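Local coordinates for protein NADH-rubredoxin oxidoreductase (Clostridium acetobutylicum, PDB 3KLJ) that catalyses the NADH-dependent reduction of rubredoxin, using one bound FAD per monomer to pass electrons into the dioxygen-scavenging chain of an obligate anaerobe, at residues Asn345-Ala350 against Thr360-Ala365; Leu192-Lys197 against Ile312-Cys317; Ile119-Ala124 against Phe150-Gly155; Gly318-Asn323 against Val339-Glu344; Glu160-Ile165 against Leu201-Tyr206. All blocks are in the same frame, centred on the assembly; numbering follows the deposited sequence. Where two conformers were deposited one is given.

The five contacts cover two domains and their seam. Contacts 3 and 5 build the NADH-binding domain: contact 3 uses strand 149-152 and contact 5 the helix 156-168 that follows it; their centres are 14 Å apart, and Ile151 CD1 packs on Ala162 CA at 3.9 Å. Contacts 1 and 4 lie in the C-terminal domain with centres 9 Å apart, joined where Ala349 O meets Met341 N at 2.7 Å. Contact 2 bridges the domains: its strand 312-317 neighbours strand 346-353 of contact 1, and its Ile312 CD1 reaches Leu201 CD2 of contact 5 at 3.8 Å. All five lie away from the FAD-binding residues; the side chains of Ile314 and Ala162 are about 12 Å from FAD.

Contact 1 of 5, residues Asn345-Ala350 against Thr360-Ala365; sequences NKIDAA and TKLKKA
Strand 346-350 of the C-terminal domain carries a classic beta bulge where its Ile347 and Ala350 pack on helix 360-365. Asp348 and Ala349 both face Met341 on the next strand, and this extra residue is consistent with side chains three positions apart, Ile347 and Ala350, pointing toward the helix while Ala349 points away. Ile347 reaches out with CG1 opposite its carbonyl carbon (chi1 -55°), and the terminal CD1 sits 3.9 Å from Leu362 CD2 and 4.2 Å from Ala365 CB. The Ile347 and Leu362 side chains cross nearly at right angles. The other Leu362 branch, CD1, turns to Ala350 CB at 4.1 Å, so the leucine fork spans both strand residues. A small alanine suits position 350, where the CA atoms of Ala350 and Leu362 are 6.7 Å apart. Helix and strand run roughly antiparallel, their axes 8.6 Å apart. One water joins the backbones: it accepts from Ile347 N at 3.1 Å and donates to Ala365 O at 2.8 Å. Chemically, then, cohesion is aliphatic and should depend on exclusion of solvent from the side chains, while the single water satisfies two backbone groups that do not meet directly.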
# COMPACT_ATOMS: atom_id res chain seq x y z
N ASN A 345 -16.88 -8.73 26.51
CA ASN A 345 -17.87 -9.47 25.73
C ASN A 345 -17.94 -8.99 24.28
O ASN A 345 -18.94 -9.20 23.58
CB ASN A 345 -19.23 -9.44 26.43
CG ASN A 345 -19.21 -10.15 27.76
OD1 ASN A 345 -18.43 -9.81 28.65
ND2 ASN A 345 -20.06 -11.17 27.91
N LYS A 346 -16.85 -8.38 23.83
CA LYS A 346 -16.74 -7.86 22.48
C LYS A 346 -15.57 -8.51 21.77
O LYS A 346 -14.58 -8.86 22.40
CB LYS A 346 -16.57 -6.34 22.51
CG LYS A 346 -17.67 -5.62 23.30
CD LYS A 346 -17.81 -4.17 22.90
CE LYS A 346 -19.16 -3.62 23.34
NZ LYS A 346 -19.43 -2.27 22.79
N ILE A 347 -15.69 -8.71 20.46
CA ILE A 347 -14.55 -9.14 19.67
C ILE A 347 -13.73 -7.89 19.32
O ILE A 347 -14.24 -6.97 18.67
CB ILE A 347 -14.96 -9.91 18.40
CG1 ILE A 347 -15.86 -11.10 18.75
CG2 ILE A 347 -13.72 -10.38 17.64
CD1 ILE A 347 -16.44 -11.80 17.54
N ASP A 348 -12.49 -7.87 19.79
CA ASP A 348 -11.59 -6.73 19.58
C ASP A 348 -10.70 -6.93 18.36
O ASP A 348 -10.34 -5.96 17.68
CB ASP A 348 -10.70 -6.53 20.82
CG ASP A 348 -9.84 -5.27 20.73
OD1 ASP A 348 -10.41 -4.16 20.64
OD2 ASP A 348 -8.60 -5.38 20.77
N ALA A 349 -10.34 -8.18 18.09
CA ALA A 349 -9.46 -8.49 16.96
C ALA A 349 -9.66 -9.93 16.52
O ALA A 349 -9.98 -10.81 17.32
CB ALA A 349 -8.01 -8.25 17.32
N ALA A 350 -9.48 -10.15 15.22
CA ALA A 350 -9.63 -11.47 14.64
C ALA A 350 -8.89 -11.57 13.32
O ALA A 350 -8.77 -10.57 12.59
CB ALA A 350 -11.10 -11.79 14.43
N THR A 360 -15.13 -12.05 7.16
CA THR A 360 -16.04 -10.92 6.93
C THR A 360 -17.09 -10.79 8.05
O THR A 360 -17.41 -9.67 8.49
CB THR A 360 -16.72 -11.05 5.56
OG1 THR A 360 -15.71 -11.05 4.54
CG2 THR A 360 -17.71 -9.90 5.31
N LYS A 361 -17.62 -11.92 8.51
CA LYS A 361 -18.58 -11.93 9.62
C LYS A 361 -17.92 -11.40 10.89
O LYS A 361 -18.50 -10.57 11.59
CB LYS A 361 -19.12 -13.33 9.88
CG LYS A 361 -20.11 -13.83 8.84
CD LYS A 361 -20.52 -15.25 9.17
CE LYS A 361 -21.50 -15.81 8.16
NZ LYS A 361 -20.85 -16.16 6.86
N LEU A 362 -16.72 -11.89 11.17
CA LEU A 362 -15.95 -11.43 12.33
C LEU A 362 -15.61 -9.94 12.22
O LEU A 362 -15.73 -9.20 13.19
CB LEU A 362 -14.68 -12.26 12.51
CG LEU A 362 -14.88 -13.71 12.98
CD1 LEU A 362 -13.61 -14.50 12.75
CD2 LEU A 362 -15.30 -13.79 14.44
N LYS A 363 -15.22 -9.52 11.02
CA LYS A 363 -14.97 -8.11 10.69
C LYS A 363 -16.17 -7.23 11.05
O LYS A 363 -16.03 -6.22 11.74
CB LYS A 363 -14.69 -7.98 9.19
CG LYS A 363 -13.89 -6.75 8.76
CD LYS A 363 -14.37 -6.15 7.42
CE LYS A 363 -14.55 -7.18 6.29
NZ LYS A 363 -15.25 -6.58 5.10
N LYS A 364 -17.35 -7.64 10.57
CA LYS A 364 -18.60 -6.91 10.82
C LYS A 364 -18.89 -6.82 12.32
O LYS A 364 -19.20 -5.75 12.83
CB LYS A 364 -19.77 -7.57 10.07
CG LYS A 364 -19.90 -7.15 8.60
CD LYS A 364 -21.02 -7.92 7.89
CE LYS A 364 -21.52 -7.20 6.65
NZ LYS A 364 -20.49 -7.13 5.56
N ALA A 365 -18.78 -7.96 13.01
CA ALA A 365 -18.94 -8.03 14.46
C ALA A 365 -18.01 -7.07 15.21
O ALA A 365 -18.45 -6.34 16.10
CB ALA A 365 -18.74 -9.45 14.96
O HOH W 1 -17.73 -7.41 18.58

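Contact 2 of 5, residues Leu192-Lys197 against Ile312-Cys317; sequences LFLKDK and ISIISC
Leu194 and Ile314 cross nearly at right angles, the forked end of the leucine straddling the tip of the isoleucine: Ile314 CD1 lies 3.8 Å from Leu194 CD1 and 3.9 Å from Leu194 CD2. The leucine starts off across the interface rather than into it, but with CG opposite the backbone N (chi1 -179°) its methyls swing round to the strand. Leu194 CD1 also reaches Ile312, touching its CG2 branch at 4.2 Å from an oblique angle. The other branch of Ile312 goes further: CD1 is pressed against Lys197 CB at 3.5 Å, tighter than an ordinary carbon-carbon contact. Only the root of that lysine takes part. Its chain bends about the CB-CG bond (chi2 -62°) and carries the ammonium group away to the carbonyl O of Glu334, where NZ is hydrogen-bonded. Lysine thus suits the border of the interface, being greasy at the base and charged at the end. Ile312 and Ile314, two residues apart on a strand, present the same face to the helix while Ser313 between them points away. The helix, from the NADH-binding domain, runs almost antiparallel to this strand of the C-terminal domain, with 10.7 Å between the axes. Beside the isoleucines, Ile353 of the adjacent strand touches both and extends the apolar surface. With branched methyls meeting methyls and methylenes, the domains are held together here by van der Waals contact and burial of apolar surface, which is less directional than hydrogen bonding, and the ammonium group of Lys197 is led out of the apolar patch to the Glu334 carbonyl.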
# COMPACT_ATOMS: atom_id res chain seq x y z
N LEU A 192 2.56 -19.29 11.44
CA LEU A 192 3.16 -20.60 11.22
C LEU A 192 2.24 -21.48 10.38
O LEU A 192 2.70 -22.25 9.55
CB LEU A 192 3.52 -21.28 12.56
CG LEU A 192 4.71 -20.66 13.30
CD1 LEU A 192 4.97 -21.42 14.59
CD2 LEU A 192 5.98 -20.60 12.43
N PHE A 193 0.93 -21.35 10.59
CA PHE A 193 -0.04 -21.99 9.71
C PHE A 193 0.21 -21.53 8.27
O PHE A 193 0.33 -22.36 7.36
CB PHE A 193 -1.47 -21.66 10.18
CG PHE A 193 -2.56 -22.31 9.35
CD1 PHE A 193 -3.04 -21.68 8.20
CD2 PHE A 193 -3.10 -23.53 9.73
CE1 PHE A 193 -4.05 -22.26 7.43
CE2 PHE A 193 -4.12 -24.12 8.97
CZ PHE A 193 -4.59 -23.50 7.82
N LEU A 194 0.33 -20.22 8.07
CA LEU A 194 0.61 -19.66 6.76
C LEU A 194 1.97 -20.14 6.21
O LEU A 194 2.06 -20.58 5.06
CB LEU A 194 0.54 -18.13 6.81
CG LEU A 194 0.79 -17.38 5.50
CD1 LEU A 194 -0.36 -17.63 4.51
CD2 LEU A 194 0.96 -15.88 5.76
N LYS A 195 3.02 -20.07 7.03
CA LYS A 195 4.35 -20.56 6.63
C LYS A 195 4.28 -22.00 6.10
O LYS A 195 4.87 -22.31 5.07
CB LYS A 195 5.33 -20.49 7.80
CG LYS A 195 6.77 -20.91 7.43
CD LYS A 195 7.63 -21.17 8.65
CE LYS A 195 9.03 -21.62 8.23
NZ LYS A 195 9.06 -22.91 7.47
N ASP A 196 3.55 -22.87 6.81
CA ASP A 196 3.38 -24.28 6.41
C ASP A 196 2.71 -24.40 5.04
O ASP A 196 3.19 -25.10 4.15
CB ASP A 196 2.59 -25.06 7.47
CG ASP A 196 1.94 -26.34 6.93
OD1 ASP A 196 2.61 -27.14 6.25
OD2 ASP A 196 0.74 -26.56 7.20
N LYS A 197 1.58 -23.71 4.89
CA LYS A 197 0.83 -23.73 3.64
C LYS A 197 1.67 -23.18 2.47
O LYS A 197 1.61 -23.71 1.35
CB LYS A 197 -0.45 -22.91 3.78
CG LYS A 197 -1.55 -23.52 4.64
CD LYS A 197 -2.05 -24.85 4.07
CE LYS A 197 -3.24 -25.35 4.85
NZ LYS A 197 -3.35 -26.83 4.75
N ILE A 312 -4.17 -18.67 -1.25
CA ILE A 312 -4.44 -18.71 0.19
C ILE A 312 -4.91 -17.33 0.67
O ILE A 312 -4.18 -16.34 0.54
CB ILE A 312 -3.21 -19.13 1.03
CG1 ILE A 312 -2.60 -20.43 0.50
CG2 ILE A 312 -3.60 -19.29 2.50
CD1 ILE A 312 -1.31 -20.82 1.17
N SER A 313 -6.12 -17.29 1.22
CA SER A 313 -6.79 -16.03 1.50
C SER A 313 -6.73 -15.65 2.97
O SER A 313 -6.88 -16.52 3.83
CB SER A 313 -8.26 -16.14 1.09
OG SER A 313 -8.89 -17.16 1.84
N ILE A 314 -6.55 -14.37 3.25
CA ILE A 314 -6.43 -13.89 4.64
C ILE A 314 -7.26 -12.64 4.88
O ILE A 314 -7.20 -11.71 4.10
CB ILE A 314 -4.96 -13.57 5.02
CG1 ILE A 314 -4.12 -14.84 5.01
CG2 ILE A 314 -4.89 -12.91 6.40
CD1 ILE A 314 -2.65 -14.59 4.94
N ILE A 315 -8.04 -12.63 5.96
CA ILE A 315 -8.58 -11.36 6.43
C ILE A 315 -8.20 -11.15 7.90
O ILE A 315 -8.33 -12.06 8.73
CB ILE A 315 -10.12 -11.14 6.16
CG1 ILE A 315 -10.97 -11.40 7.40
CG2 ILE A 315 -10.65 -11.93 4.94
CD1 ILE A 315 -11.32 -10.15 8.13
N SER A 316 -7.72 -9.95 8.20
CA SER A 316 -7.24 -9.62 9.53
C SER A 316 -7.88 -8.32 9.96
O SER A 316 -7.94 -7.37 9.18
CB SER A 316 -5.71 -9.51 9.54
OG SER A 316 -5.25 -9.17 10.84
N CYS A 317 -8.31 -8.27 11.22
CA CYS A 317 -9.05 -7.12 11.73
C CYS A 317 -8.64 -6.74 13.14
O CYS A 317 -8.56 -7.58 14.03
CB CYS A 317 -10.56 -7.40 11.70
SG CYS A 317 -11.57 -5.97 12.16

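Contact 3 of 5, residues Ile119-Ala124 against Phe150-Gly155; sequences IKVPHA and FIIGGG
Ile119 and Val121 meet Ile152 with no flat group between them; Phe211 of a nearby loop packs on Ile152, while the rings of Phe150 and His123 take no part in the contact. Phe150, two residues back on the strand, starts out toward 119-124 but keeps its ring among Met214, Leu217 and Ile218, and its CE1 atom packs on Tyr206 CD2 at 3.8 Å. On the loop, the imidazole of His123 is held by a hydrogen bond from its NE2 position to the carbonyl O of Glu212 and rests on Ile218. Val121 and Ile152 reach toward each other tip to tip. Ile152 CD1 enters the fork of the valine, 3.5 Å from CG1 and 3.7 Å from CG2; the first distance is tighter than usual for two carbons. Valine CG1 lies opposite the backbone N (chi1 176°), which turns both methyls to the strand. The second branch of Ile152, CG2, receives Ile119 CD1 at 4.0 Å, so one beta-branched residue serves two loop residues. Thr225 of the neighbouring strand lies against Ile119 and Val121. The loop is shaped by a type II turn from Val121 to Ala124, closed by a weak bond from Ala124 N to Val121 O; Pro122 fits its first corner, while His123 takes the positive phi (84°) of the second. Past Ile152 the chain enters Gly153, Gly154 and Gly155: Gly153 has backbone angles that favour glycine, and Gly155 is the N-cap of helix 156-168. This strand, glycine-rich turn and helix are consistent with the GxGxxG dinucleotide-binding motif of a Rossmann-type NADH domain.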
# COMPACT_ATOMS: atom_id res chain seq x y z
N ILE A 119 16.75 -0.50 3.72
CA ILE A 119 17.61 -1.10 4.73
C ILE A 119 18.93 -1.57 4.11
O ILE A 119 19.00 -1.85 2.91
CB ILE A 119 16.93 -2.27 5.46
CG1 ILE A 119 16.44 -3.32 4.45
CG2 ILE A 119 15.80 -1.77 6.36
CD1 ILE A 119 16.31 -4.71 5.04
N LYS A 120 19.97 -1.65 4.93
CA LYS A 120 21.24 -2.23 4.50
C LYS A 120 21.16 -3.74 4.64
O LYS A 120 20.68 -4.26 5.65
CB LYS A 120 22.38 -1.67 5.35
CG LYS A 120 23.64 -1.37 4.58
CD LYS A 120 23.55 -0.03 3.87
CE LYS A 120 24.92 0.58 3.67
NZ LYS A 120 24.84 1.97 3.16
N VAL A 121 21.60 -4.46 3.61
CA VAL A 121 21.64 -5.92 3.61
C VAL A 121 23.08 -6.38 3.43
O VAL A 121 23.69 -6.08 2.40
CB VAL A 121 20.77 -6.53 2.48
CG1 VAL A 121 20.89 -8.05 2.45
CG2 VAL A 121 19.31 -6.11 2.62
N PRO A 122 23.63 -7.12 4.41
CA PRO A 122 25.03 -7.54 4.31
C PRO A 122 25.22 -8.57 3.19
O PRO A 122 24.35 -9.42 2.99
CB PRO A 122 25.31 -8.19 5.68
CG PRO A 122 24.11 -7.87 6.54
CD PRO A 122 22.98 -7.67 5.61
N HIS A 123 26.34 -8.44 2.47
CA HIS A 123 26.73 -9.34 1.37
C HIS A 123 26.11 -9.00 0.01
O HIS A 123 26.52 -9.54 -1.02
CB HIS A 123 26.48 -10.82 1.72
CG HIS A 123 27.23 -11.29 2.93
ND1 HIS A 123 28.61 -11.36 2.97
CD2 HIS A 123 26.80 -11.69 4.15
CE1 HIS A 123 28.99 -11.80 4.16
NE2 HIS A 123 27.91 -12.00 4.89
N ALA A 124 25.14 -8.09 0.00
CA ALA A 124 24.46 -7.71 -1.23
C ALA A 124 25.11 -6.50 -1.88
O ALA A 124 25.23 -5.44 -1.26
CB ALA A 124 22.98 -7.44 -0.97
N PHE A 150 16.06 -13.55 -3.75
CA PHE A 150 15.93 -13.65 -2.30
C PHE A 150 15.21 -12.41 -1.80
O PHE A 150 15.73 -11.29 -1.91
CB PHE A 150 17.31 -13.80 -1.64
CG PHE A 150 17.27 -14.05 -0.15
CD1 PHE A 150 16.57 -15.15 0.37
CD2 PHE A 150 17.95 -13.22 0.73
CE1 PHE A 150 16.53 -15.38 1.75
CE2 PHE A 150 17.92 -13.44 2.10
CZ PHE A 150 17.21 -14.53 2.61
N ILE A 151 13.99 -12.61 -1.28
CA ILE A 151 13.16 -11.51 -0.81
C ILE A 151 13.27 -11.36 0.71
O ILE A 151 12.93 -12.27 1.46
CB ILE A 151 11.67 -11.65 -1.26
CG1 ILE A 151 11.57 -11.57 -2.78
CG2 ILE A 151 10.79 -10.56 -0.66
CD1 ILE A 151 11.36 -12.89 -3.46
N ILE A 152 13.76 -10.20 1.15
CA ILE A 152 13.88 -9.89 2.57
C ILE A 152 12.67 -9.05 3.01
O ILE A 152 12.39 -7.99 2.43
CB ILE A 152 15.21 -9.14 2.87
CG1 ILE A 152 16.40 -10.11 2.70
CG2 ILE A 152 15.18 -8.51 4.26
CD1 ILE A 152 17.76 -9.48 2.87
N GLY A 153 11.97 -9.53 4.03
CA GLY A 153 10.78 -8.84 4.54
C GLY A 153 9.60 -9.78 4.67
O GLY A 153 9.33 -10.58 3.77
N GLY A 154 8.89 -9.68 5.79
CA GLY A 154 7.91 -10.70 6.16
C GLY A 154 6.46 -10.47 5.81
O GLY A 154 5.60 -11.21 6.29
N GLY A 155 6.20 -9.47 4.96
CA GLY A 155 4.84 -9.01 4.67
C GLY A 155 4.20 -9.56 3.41
O GLY A 155 4.79 -10.36 2.68

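Contact 4 of 5, residues Gly318-Asn323 against Val339-Glu344; sequences GDIENN and VCMLKE
Met341 lays its sulfur against Asn323, SD standing 3.6 Å from CB, as the two side chains slide past each other in opposite directions. Ile320 CD1 approaches the same sulfur at 4.3 Å, and the long, extended methionine suits a place where a strand must reach across to a loop. Beside it, Lys343 NZ comes to 3.6 Å from Asn323 OD1, a loose polar approach that does not count as a hydrogen bond. What orients the asparagine is its ND2 group, which donates to Asp319 O at 2.8 Å with an N-H...O angle of 153°. The acceptor lies near the amide plane, although the nitrogen stands above the plane of the Asp319 carbonyl. ND2 is also hydrogen-bonded to Asp348 OD2, and Lys343 NZ forms a salt bridge to that same oxygen, so one carboxylate oxygen ties loop and strand together. Further out, a type I turn from Ile320 to Asn323 shapes the loop, with Asp319 at the centre of an inverse gamma turn. The loop carries the chain past strands 346-353 and 337-343 to the far edge of the antiparallel sheet of the C-terminal domain, a connection over a beta meander formed by strands 327-332, 337-343 and 346-353.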
# COMPACT_ATOMS: atom_id res chain seq x y z
N GLY A 318 -8.39 -5.45 13.33
CA GLY A 318 -8.02 -4.91 14.64
C GLY A 318 -6.58 -5.18 14.99
O GLY A 318 -5.87 -5.84 14.23
N ASP A 319 -6.16 -4.67 16.14
CA ASP A 319 -4.78 -4.79 16.61
C ASP A 319 -4.44 -6.22 17.06
O ASP A 319 -4.55 -6.55 18.23
CB ASP A 319 -4.53 -3.79 17.75
CG ASP A 319 -3.13 -3.88 18.33
OD1 ASP A 319 -2.15 -4.03 17.56
OD2 ASP A 319 -3.00 -3.81 19.58
N ILE A 320 -4.03 -7.05 16.10
CA ILE A 320 -3.60 -8.42 16.37
C ILE A 320 -2.22 -8.46 17.05
O ILE A 320 -2.02 -9.20 18.02
CB ILE A 320 -3.56 -9.30 15.08
CG1 ILE A 320 -4.95 -9.45 14.45
CG2 ILE A 320 -2.98 -10.68 15.37
CD1 ILE A 320 -5.86 -10.49 15.12
N GLU A 321 -1.28 -7.66 16.55
CA GLU A 321 0.12 -7.77 16.97
C GLU A 321 0.37 -7.56 18.47
O GLU A 321 1.11 -8.33 19.09
CB GLU A 321 1.01 -6.84 16.14
CG GLU A 321 2.51 -7.07 16.36
CD GLU A 321 3.39 -6.13 15.56
OE1 GLU A 321 4.61 -6.41 15.47
OE2 GLU A 321 2.88 -5.13 15.01
N ASN A 322 -0.24 -6.53 19.04
CA ASN A 322 -0.01 -6.19 20.45
C ASN A 322 -1.25 -6.35 21.33
O ASN A 322 -1.35 -5.75 22.40
CB ASN A 322 0.55 -4.77 20.58
CG ASN A 322 1.83 -4.56 19.79
OD1 ASN A 322 1.99 -3.54 19.12
ND2 ASN A 322 2.75 -5.53 19.86
N ASN A 323 -2.20 -7.17 20.88
CA ASN A 323 -3.45 -7.33 21.60
C ASN A 323 -3.25 -7.94 22.99
O ASN A 323 -2.51 -8.91 23.15
CB ASN A 323 -4.45 -8.16 20.81
CG ASN A 323 -5.89 -7.79 21.12
OD1 ASN A 323 -6.40 -8.09 22.20
ND2 ASN A 323 -6.55 -7.13 20.17
N VAL A 339 -8.46 -17.16 14.43
CA VAL A 339 -8.13 -16.64 15.75
C VAL A 339 -9.06 -15.47 16.06
O VAL A 339 -9.30 -14.59 15.22
CB VAL A 339 -6.61 -16.30 15.93
CG1 VAL A 339 -6.15 -15.16 15.01
CG2 VAL A 339 -6.29 -16.00 17.39
N CYS A 340 -9.59 -15.48 17.27
CA CYS A 340 -10.58 -14.51 17.68
C CYS A 340 -10.20 -14.01 19.08
O CYS A 340 -10.03 -14.80 20.01
CB CYS A 340 -11.95 -15.20 17.64
SG CYS A 340 -13.33 -14.30 18.25
N MET A 341 -10.02 -12.70 19.21
CA MET A 341 -9.55 -12.09 20.47
C MET A 341 -10.62 -11.20 21.08
O MET A 341 -11.17 -10.31 20.42
CB MET A 341 -8.25 -11.32 20.24
CG MET A 341 -7.13 -12.17 19.66
SD MET A 341 -5.58 -11.30 19.35
CE MET A 341 -4.50 -12.67 18.96
N LEU A 342 -10.92 -11.45 22.35
CA LEU A 342 -12.01 -10.75 23.03
C LEU A 342 -11.52 -9.67 23.97
O LEU A 342 -10.48 -9.81 24.62
CB LEU A 342 -12.90 -11.73 23.80
CG LEU A 342 -14.05 -12.35 23.01
CD1 LEU A 342 -13.56 -13.40 22.02
CD2 LEU A 342 -15.06 -12.96 23.97
N LYS A 343 -12.28 -8.59 24.04
CA LYS A 343 -12.13 -7.59 25.08
C LYS A 343 -13.47 -7.53 25.80
O LYS A 343 -14.40 -6.86 25.34
CB LYS A 343 -11.73 -6.24 24.49
CG LYS A 343 -11.03 -5.32 25.48
CD LYS A 343 -9.82 -4.64 24.83
CE LYS A 343 -8.66 -5.61 24.66
NZ LYS A 343 -7.60 -5.08 23.75
N GLU A 344 -13.54 -8.24 26.92
CA GLU A 344 -14.78 -8.42 27.69
C GLU A 344 -15.76 -9.31 26.92
O GLU A 344 -15.49 -10.50 26.72
CB GLU A 344 -15.43 -7.07 28.06
CG GLU A 344 -14.62 -6.17 28.98
CD GLU A 344 -14.46 -6.74 30.38
OE1 GLU A 344 -13.52 -7.54 30.58
OE2 GLU A 344 -15.26 -6.37 31.27

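Contact 5 of 5, residues Glu160-Ile165 against Leu201-Tyr206; sequences ELAQAI and LGIKIY
Ala162 and Gln163 meet Ile203 from a helical turn whose shortest polar bond, Ile165 N to Leu161 O at 2.8 Å, is of the regular backbone kind; across the contact itself the chemistry is apolar. Ile203 divides its two branches between the helix residues. CG2 faces Ala162 CB at 4.3 Å, and alanine suits this position because the backbones come close, with 7.2 Å between the CA atoms of Ala162 and Ile203. CG1 lies opposite the carbonyl carbon (chi1 -64°) and carries CD1 against the root of Gln163, 4.1 Å from its CB. The two side chains cross at about a right angle. Gln163 is partly exposed, which fits a side chain with an aliphatic base and a polar end. Just before Ile203, Gly202 takes a positive phi (82°) as the C-prime residue of a Schellman motif that closes helix 188-199; glycine tolerates this easily, and the reversal turns the chain into strand 204-206. In the fold, helix 156-168 rests on the parallel sheet of the NADH-binding domain, where Ala162 also touches Ile151 and Ile174 of strands 149-152 and 172-175. Ile203 packs on Ile174 as well, so the contact ties the helix to the chain entering edge strand 204-206, while Asn52 of helix 51-56 packs against Glu160, Leu161 and Ala164.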
# COMPACT_ATOMS: atom_id res chain seq x y z
N GLU A 160 3.69 -12.12 -2.15
CA GLU A 160 3.16 -12.00 -3.51
C GLU A 160 4.26 -11.91 -4.58
O GLU A 160 4.11 -12.51 -5.64
CB GLU A 160 2.23 -10.80 -3.62
CG GLU A 160 0.90 -10.97 -2.89
CD GLU A 160 -0.01 -9.78 -3.04
OE1 GLU A 160 0.43 -8.73 -3.55
OE2 GLU A 160 -1.19 -9.89 -2.64
N LEU A 161 5.33 -11.16 -4.29
CA LEU A 161 6.45 -11.00 -5.22
C LEU A 161 7.14 -12.33 -5.48
O LEU A 161 7.46 -12.65 -6.63
CB LEU A 161 7.47 -9.98 -4.70
CG LEU A 161 8.74 -9.68 -5.52
CD1 LEU A 161 8.46 -9.48 -6.99
CD2 LEU A 161 9.41 -8.44 -4.97
N ALA A 162 7.35 -13.10 -4.41
CA ALA A 162 7.95 -14.43 -4.50
C ALA A 162 7.18 -15.31 -5.48
O ALA A 162 7.78 -15.93 -6.35
CB ALA A 162 8.03 -15.08 -3.13
N GLN A 163 5.86 -15.36 -5.33
CA GLN A 163 5.01 -16.13 -6.24
C GLN A 163 5.11 -15.61 -7.67
O GLN A 163 5.22 -16.40 -8.61
CB GLN A 163 3.54 -16.14 -5.79
CG GLN A 163 2.62 -17.03 -6.65
CD GLN A 163 3.01 -18.51 -6.64
OE1 GLN A 163 3.86 -18.97 -7.41
NE2 GLN A 163 2.36 -19.28 -5.77
N ALA A 164 5.05 -14.29 -7.83
CA ALA A 164 5.20 -13.67 -9.16
C ALA A 164 6.51 -14.08 -9.83
O ALA A 164 6.54 -14.36 -11.03
CB ALA A 164 5.09 -12.16 -9.07
N ILE A 165 7.59 -14.11 -9.05
CA ILE A 165 8.90 -14.50 -9.57
C ILE A 165 8.95 -16.00 -9.89
O ILE A 165 9.56 -16.39 -10.89
CB ILE A 165 10.05 -14.07 -8.63
CG1 ILE A 165 10.08 -12.55 -8.49
CG2 ILE A 165 11.40 -14.57 -9.16
CD1 ILE A 165 11.02 -12.04 -7.43
N LEU A 201 3.77 -25.35 -0.70
CA LEU A 201 3.55 -24.79 -2.04
C LEU A 201 4.84 -24.32 -2.71
O LEU A 201 4.80 -23.66 -3.76
CB LEU A 201 2.54 -23.63 -1.98
CG LEU A 201 1.08 -23.90 -2.37
CD1 LEU A 201 0.63 -25.36 -2.21
CD2 LEU A 201 0.16 -22.96 -1.59
N GLY A 202 5.97 -24.65 -2.11
CA GLY A 202 7.28 -24.34 -2.66
C GLY A 202 7.79 -22.93 -2.40
O GLY A 202 8.83 -22.55 -2.92
N ILE A 203 7.04 -22.15 -1.61
CA ILE A 203 7.53 -20.84 -1.19
C ILE A 203 8.21 -20.98 0.18
O ILE A 203 7.54 -21.07 1.22
CB ILE A 203 6.40 -19.76 -1.21
CG1 ILE A 203 5.91 -19.54 -2.64
CG2 ILE A 203 6.90 -18.41 -0.64
CD1 ILE A 203 4.75 -18.57 -2.77
N LYS A 204 9.53 -21.05 0.17
CA LYS A 204 10.31 -21.20 1.39
C LYS A 204 10.53 -19.87 2.11
O LYS A 204 10.81 -18.85 1.47
CB LYS A 204 11.65 -21.91 1.12
CG LYS A 204 12.84 -21.36 1.92
CD LYS A 204 13.59 -22.43 2.71
CE LYS A 204 12.99 -22.59 4.11
NZ LYS A 204 13.97 -23.18 5.08
N ILE A 205 10.36 -19.89 3.42
CA ILE A 205 10.64 -18.72 4.25
C ILE A 205 11.70 -19.07 5.29
O ILE A 205 11.49 -19.96 6.13
CB ILE A 205 9.37 -18.14 4.95
CG1 ILE A 205 8.28 -17.80 3.93
CG2 ILE A 205 9.76 -16.90 5.76
CD1 ILE A 205 6.94 -17.33 4.53
N TYR A 206 12.83 -18.38 5.21
CA TYR A 206 13.88 -18.53 6.20
C TYR A 206 13.52 -17.66 7.38
O TYR A 206 13.41 -16.43 7.25
CB TYR A 206 15.24 -18.12 5.64
CG TYR A 206 15.78 -19.04 4.56
CD1 TYR A 206 16.55 -20.15 4.89
CD2 TYR A 206 15.51 -18.79 3.22
CE1 TYR A 206 17.06 -21.00 3.90
CE2 TYR A 206 16.01 -19.62 2.22
CZ TYR A 206 16.78 -20.71 2.56
OH TYR A 206 17.26 -21.53 1.56